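PDB 5DTE: monosaccharide-transporting ATPase from Actinobacillus succinogenes, which binds D-allose as the periplasmic solute-binding protein of an ABC transporter and probably delivers the sugar to its membrane partner. Local coordinates for residues A[107-119]-A[275-287]. Numbering follows the deposited sequence.
With ALL (beta-D-allopyranose), chain E.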
loop_
_atom_site.group_PDB
_atom_site.type_symbol
_atom_site.label_atom_id
_atom_site.label_comp_id
_atom_site.label_asym_id
_atom_site.label_seq_id
_atom_site.Cartn_x
_atom_site.Cartn_y
_atom_site.Cartn_z
ATOM N N LYS A 107 -2.197 -17.358 -21.990
ATOM C CA LYS A 107 -2.573 -18.010 -23.238
ATOM C C LYS A 107 -2.175 -17.162 -24.433
ATOM O O LYS A 107 -2.101 -17.658 -25.565
ATOM C CB LYS A 107 -4.072 -18.310 -23.275
ATOM C CG LYS A 107 -4.512 -19.328 -22.240
ATOM C CD LYS A 107 -5.829 -19.991 -22.614
ATOM C CE LYS A 107 -6.730 -20.167 -21.392
ATOM N NZ LYS A 107 -5.978 -20.622 -20.182
ATOM N N ALA A 108 -1.914 -15.884 -24.176
ATOM C CA ALA A 108 -1.378 -15.007 -25.205
ATOM C C ALA A 108 0.134 -14.867 -25.052
ATOM O O ALA A 108 0.762 -14.037 -25.715
ATOM C CB ALA A 108 -2.046 -13.649 -25.151
ATOM N N GLY A 109 0.718 -15.675 -24.171
ATOM C CA GLY A 109 2.164 -15.729 -24.031
ATOM C C GLY A 109 2.791 -14.397 -23.671
ATOM O O GLY A 109 3.939 -14.122 -24.024
ATOM N N ILE A 110 2.017 -13.574 -22.968
ATOM C CA ILE A 110 2.465 -12.288 -22.447
ATOM C C ILE A 110 2.788 -12.396 -20.955
ATOM O O ILE A 110 1.904 -12.689 -20.147
ATOM C CB ILE A 110 1.383 -11.200 -22.646
ATOM C CG1 ILE A 110 0.956 -11.125 -24.112
ATOM C CG2 ILE A 110 1.852 -9.837 -22.107
ATOM C CD1 ILE A 110 -0.012 -9.968 -24.419
ATOM N N PRO A 111 4.062 -12.210 -20.585
ATOM C CA PRO A 111 4.406 -12.161 -19.160
ATOM C C PRO A 111 3.649 -11.055 -18.422
ATOM O O PRO A 111 3.312 -10.026 -19.012
ATOM C CB PRO A 111 5.912 -11.882 -19.161
ATOM C CG PRO A 111 6.360 -11.942 -20.605
ATOM C CD PRO A 111 5.236 -12.496 -21.418
ATOM N N ILE A 112 3.386 -11.267 -17.140
ATOM C CA ILE A 112 2.532 -10.359 -16.416
ATOM C C ILE A 112 2.850 -10.391 -14.923
ATOM O O ILE A 112 2.893 -11.446 -14.299
ATOM C CB ILE A 112 1.040 -10.702 -16.676
ATOM C CG1 ILE A 112 0.117 -9.731 -15.942
ATOM C CG2 ILE A 112 0.716 -12.142 -16.295
ATOM C CD1 ILE A 112 -1.336 -9.830 -16.374
ATOM N N ILE A 113 3.085 -9.212 -14.369
ATOM C CA ILE A 113 3.500 -9.057 -12.979
ATOM C C ILE A 113 2.388 -8.485 -12.123
ATOM O O ILE A 113 1.887 -7.395 -12.381
ATOM C CB ILE A 113 4.738 -8.115 -12.834
ATOM C CG1 ILE A 113 5.918 -8.627 -13.659
ATOM C CG2 ILE A 113 5.131 -7.977 -11.381
ATOM C CD1 ILE A 113 6.057 -10.159 -13.653
ATOM N N ASP A 114 2.017 -9.217 -11.087
ATOM C CA ASP A 114 1.030 -8.740 -10.142
ATOM C C ASP A 114 1.724 -7.844 -9.090
ATOM O O ASP A 114 2.427 -8.332 -8.203
ATOM C CB ASP A 114 0.312 -9.947 -9.525
ATOM C CG ASP A 114 -0.425 -9.615 -8.246
ATOM O OD1 ASP A 114 -0.977 -8.503 -8.157
ATOM O OD2 ASP A 114 -0.445 -10.471 -7.326
ATOM N N LEU A 115 1.533 -6.529 -9.211
ATOM C CA LEU A 115 2.155 -5.552 -8.304
ATOM C C LEU A 115 1.199 -5.113 -7.193
ATOM O O LEU A 115 -0.007 -5.093 -7.400
ATOM C CB LEU A 115 2.637 -4.323 -9.096
ATOM C CG LEU A 115 3.299 -3.120 -8.407
ATOM C CD1 LEU A 115 4.638 -3.507 -7.795
ATOM C CD2 LEU A 115 3.502 -1.973 -9.392
ATOM N N ASP A 116 1.757 -4.792 -6.023
ATOM C CA ASP A 116 1.052 -4.208 -4.854
ATOM C C ASP A 116 0.022 -5.099 -4.144
ATOM O O ASP A 116 0.273 -5.588 -3.037
ATOM C CB ASP A 116 0.350 -2.893 -5.238
ATOM C CG ASP A 116 -0.213 -2.147 -4.022
ATOM O OD1 ASP A 116 0.473 -2.095 -2.971
ATOM O OD2 ASP A 116 -1.343 -1.615 -4.115
ATOM N N VAL A 117 -1.148 -5.254 -4.757
ATOM C CA VAL A 117 -2.235 -6.036 -4.181
ATOM C C VAL A 117 -2.131 -7.484 -4.658
ATOM O O VAL A 117 -2.042 -7.744 -5.853
ATOM C CB VAL A 117 -3.602 -5.425 -4.548
ATOM C CG1 VAL A 117 -4.743 -6.362 -4.173
ATOM C CG2 VAL A 117 -3.771 -4.040 -3.883
ATOM N N ARG A 118 -2.106 -8.428 -3.720
ATOM C CA ARG A 118 -1.816 -9.818 -4.068
ATOM C C ARG A 118 -3.076 -10.615 -4.363
ATOM O O ARG A 118 -4.035 -10.607 -3.565
ATOM C CB ARG A 118 -1.026 -10.501 -2.955
ATOM C CG ARG A 118 -0.463 -11.864 -3.347
ATOM C CD ARG A 118 0.381 -12.477 -2.217
ATOM N NE ARG A 118 0.375 -13.939 -2.245
ATOM C CZ ARG A 118 1.123 -14.678 -3.062
ATOM N NH1 ARG A 118 1.040 -16.004 -3.025
ATOM N NH2 ARG A 118 1.947 -14.096 -3.923
ATOM N N LEU A 119 -3.059 -11.296 -5.516
ATOM C CA LEU A 119 -4.156 -12.172 -5.939
ATOM C C LEU A 119 -4.359 -13.349 -4.957
ATOM O O LEU A 119 -3.407 -13.840 -4.351
ATOM C CB LEU A 119 -3.914 -12.713 -7.358
ATOM C CG LEU A 119 -3.734 -11.808 -8.591
ATOM C CD1 LEU A 119 -3.684 -12.651 -9.858
ATOM C CD2 LEU A 119 -4.805 -10.747 -8.718
ATOM N N GLN A 275 9.934 -1.328 -5.627
ATOM C CA GLN A 275 8.897 -2.278 -6.003
ATOM C C GLN A 275 8.667 -2.307 -7.512
ATOM O O GLN A 275 8.927 -3.309 -8.177
ATOM C CB GLN A 275 7.585 -1.937 -5.313
ATOM C CG GLN A 275 7.508 -2.318 -3.860
ATOM C CD GLN A 275 6.070 -2.323 -3.347
ATOM O OE1 GLN A 275 5.112 -2.484 -4.114
ATOM N NE2 GLN A 275 5.918 -2.155 -2.049
ATOM N N VAL A 276 8.173 -1.197 -8.050
ATOM C CA VAL A 276 7.841 -1.134 -9.465
ATOM C C VAL A 276 9.099 -1.272 -10.326
ATOM O O VAL A 276 9.021 -1.651 -11.487
ATOM C CB VAL A 276 7.101 0.167 -9.798
ATOM C CG1 VAL A 276 7.995 1.371 -9.557
ATOM C CG2 VAL A 276 6.566 0.136 -11.226
ATOM N N ALA A 277 10.267 -0.994 -9.751
ATOM C CA ALA A 277 11.508 -1.253 -10.465
ATOM C C ALA A 277 11.695 -2.750 -10.585
ATOM O O ALA A 277 11.949 -3.246 -11.677
ATOM C CB ALA A 277 12.688 -0.619 -9.778
ATOM N N ILE A 278 11.548 -3.475 -9.475
ATOM C CA ILE A 278 11.614 -4.943 -9.527
ATOM C C ILE A 278 10.529 -5.511 -10.449
ATOM O O ILE A 278 10.784 -6.458 -11.181
ATOM C CB ILE A 278 11.502 -5.594 -8.123
ATOM C CG1 ILE A 278 12.892 -5.764 -7.505
ATOM C CG2 ILE A 278 10.875 -6.971 -8.212
ATOM C CD1 ILE A 278 13.547 -4.482 -7.015
ATOM N N ALA A 279 9.338 -4.920 -10.441
ATOM C CA ALA A 279 8.287 -5.335 -11.370
ATOM C C ALA A 279 8.750 -5.293 -12.841
ATOM O O ALA A 279 8.612 -6.273 -13.581
ATOM C CB ALA A 279 7.071 -4.476 -11.180
ATOM N N ILE A 280 9.314 -4.159 -13.247
ATOM C CA ILE A 280 9.837 -3.974 -14.602
ATOM C C ILE A 280 11.045 -4.871 -14.868
ATOM O O ILE A 280 11.257 -5.317 -16.000
ATOM C CB ILE A 280 10.242 -2.507 -14.843
ATOM C CG1 ILE A 280 9.036 -1.590 -14.652
ATOM C CG2 ILE A 280 10.880 -2.322 -16.223
ATOM C CD1 ILE A 280 9.411 -0.161 -14.317
ATOM N N GLU A 281 11.834 -5.131 -13.825
ATOM C CA GLU A 281 12.993 -6.006 -13.951
ATOM C C GLU A 281 12.519 -7.457 -14.132
ATOM O O GLU A 281 13.158 -8.259 -14.830
ATOM C CB GLU A 281 13.915 -5.871 -12.733
ATOM C CG GLU A 281 15.140 -4.948 -12.939
ATOM C CD GLU A 281 16.358 -5.674 -13.543
ATOM O OE1 GLU A 281 16.319 -6.924 -13.667
ATOM O OE2 GLU A 281 17.358 -4.991 -13.882
ATOM N N HIS A 282 11.372 -7.762 -13.524
ATOM C CA HIS A 282 10.808 -9.104 -13.518
ATOM C C HIS A 282 10.080 -9.412 -14.810
ATOM O O HIS A 282 10.075 -10.551 -15.272
ATOM C CB HIS A 282 9.853 -9.279 -12.336
ATOM C CG HIS A 282 10.521 -9.752 -11.085
ATOM N ND1 HIS A 282 9.813 -10.280 -10.014
ATOM C CD2 HIS A 282 11.823 -9.790 -10.720
ATOM C CE1 HIS A 282 10.654 -10.619 -9.062
ATOM N NE2 HIS A 282 11.884 -10.330 -9.459
ATOM N N ALA A 283 9.444 -8.399 -15.381
ATOM C CA ALA A 283 8.808 -8.548 -16.685
ATOM C C ALA A 283 9.860 -8.907 -17.734
ATOM O O ALA A 283 9.695 -9.867 -18.483
ATOM C CB ALA A 283 8.063 -7.262 -17.075
ATOM N N LEU A 284 10.947 -8.131 -17.746
ATOM C CA LEU A 284 12.043 -8.265 -18.701
ATOM C C LEU A 284 12.671 -9.640 -18.679
ATOM O O LEU A 284 13.043 -10.171 -19.731
ATOM C CB LEU A 284 13.125 -7.217 -18.425
ATOM C CG LEU A 284 12.697 -5.783 -18.724
ATOM C CD1 LEU A 284 13.747 -4.797 -18.255
ATOM C CD2 LEU A 284 12.409 -5.616 -20.202
ATOM N N LYS A 285 12.806 -10.202 -17.478
ATOM C CA LYS A 285 13.364 -11.539 -17.328
ATOM C C LYS A 285 12.428 -12.527 -17.988
ATOM O O LYS A 285 12.851 -13.339 -18.798
ATOM C CB LYS A 285 13.581 -11.901 -15.859
ATOM C CG LYS A 285 14.913 -11.417 -15.261
ATOM C CD LYS A 285 15.098 -11.944 -13.819
ATOM C CE LYS A 285 16.156 -11.175 -13.026
ATOM N NZ LYS A 285 15.704 -11.041 -11.597
ATOM N N GLN A 286 11.147 -12.420 -17.668
ATOM C CA GLN A 286 10.140 -13.281 -18.260
ATOM C C GLN A 286 9.950 -13.063 -19.773
ATOM O O GLN A 286 9.442 -13.943 -20.461
ATOM C CB GLN A 286 8.813 -13.095 -17.537
ATOM C CG GLN A 286 8.609 -14.070 -16.385
ATOM C CD GLN A 286 7.152 -14.362 -16.117
ATOM O OE1 GLN A 286 6.282 -13.487 -16.241
ATOM N NE2 GLN A 286 6.869 -15.606 -15.763
ATOM N N ILE A 287 10.346 -11.908 -20.299
ATOM C CA ILE A 287 10.382 -11.746 -21.754
ATOM C C ILE A 287 11.569 -12.526 -22.310
ATOM O O ILE A 287 11.543 -13.017 -23.440
ATOM C CB ILE A 287 10.486 -10.265 -22.192
ATOM C CG1 ILE A 287 9.194 -9.513 -21.872
ATOM C CG2 ILE A 287 10.796 -10.152 -23.693
ATOM C CD1 ILE A 287 9.241 -8.066 -22.295
HETATM C C1 ALL E . -2.448 0.082 -1.001
HETATM C C2 ALL E . -1.004 0.503 -1.197
HETATM C C3 ALL E . -0.737 1.868 -0.684
HETATM C C4 ALL E . -1.772 2.859 -1.118
HETATM C C5 ALL E . -3.131 2.348 -0.672
HETATM C C6 ALL E . -4.240 3.331 -0.865
HETATM O O1 ALL E . -2.730 -1.076 -1.685
HETATM O O2 ALL E . -0.175 -0.424 -0.462
HETATM O O3 ALL E . -0.747 1.828 0.777
HETATM O O4 ALL E . -1.500 4.143 -0.538
HETATM O O5 ALL E . -3.404 1.141 -1.441
HETATM O O6 ALL E . -4.530 3.440 -2.243
#
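Pro111, Ile113 and Leu115 pack against helix 275-287 in a largely apolar strand-to-helix contact inside the lobe built on the six-stranded parallel sheet. Strand 112-115, paired with strands 87-90 and 132-135, runs nearly antiparallel to the helix, at 159°, with the two axes 8.2 Å apart at their closest. Alanines on the helix permit this closeness. Ile113, branched at CB, spreads over Ala279 and Ala283: its CG2 is 4.0 Å from Ala279 CB, while CG1 sits 3.6 Å from the Ala279 carbonyl O, an oxygen already used within the helix by the N-H of Ala283. CD1 reaches on to the CB of His282, whose ring leads off from the contact and has Ile278 CG2 over one face. With CG anti to the backbone N (chi1 179°), Leu115 extends toward the start of the helical segment, where its methyls reach different residues: CD2 meets Val276 CG2 at 4.1 Å, and CD1 approaches Gln275 OE1 at 3.8 Å. That glutamine is not bonded to the strand; its NE2 donates to the backbone O of Gln270, a residue of the sugar pocket. Just before the strand the compact ring of Pro111 fits against the last helical turn, with CB 3.5 Å from Gln286 CB and CG against Ile287 CG1. Ile112 and Asp114 point away from helix 275-287, and Ile112 meets Phe102 and Ala105 of helix 99-105, so this strand is covered on both faces. Just past it, Asp116 offers one carboxylate oxygen to each of two D-allose hydroxyls, accepting O1 at OD2 (2.8 Å) and O2 at OD1 (3.1 Å); its backbone O is held by Tyr133 and Asn170. A parallel sheet between helices, with ligand-binding residues at the C-terminal ends of its strands, is characteristic of the Rossmann-like lobes of periplasmic sugar-binding proteins.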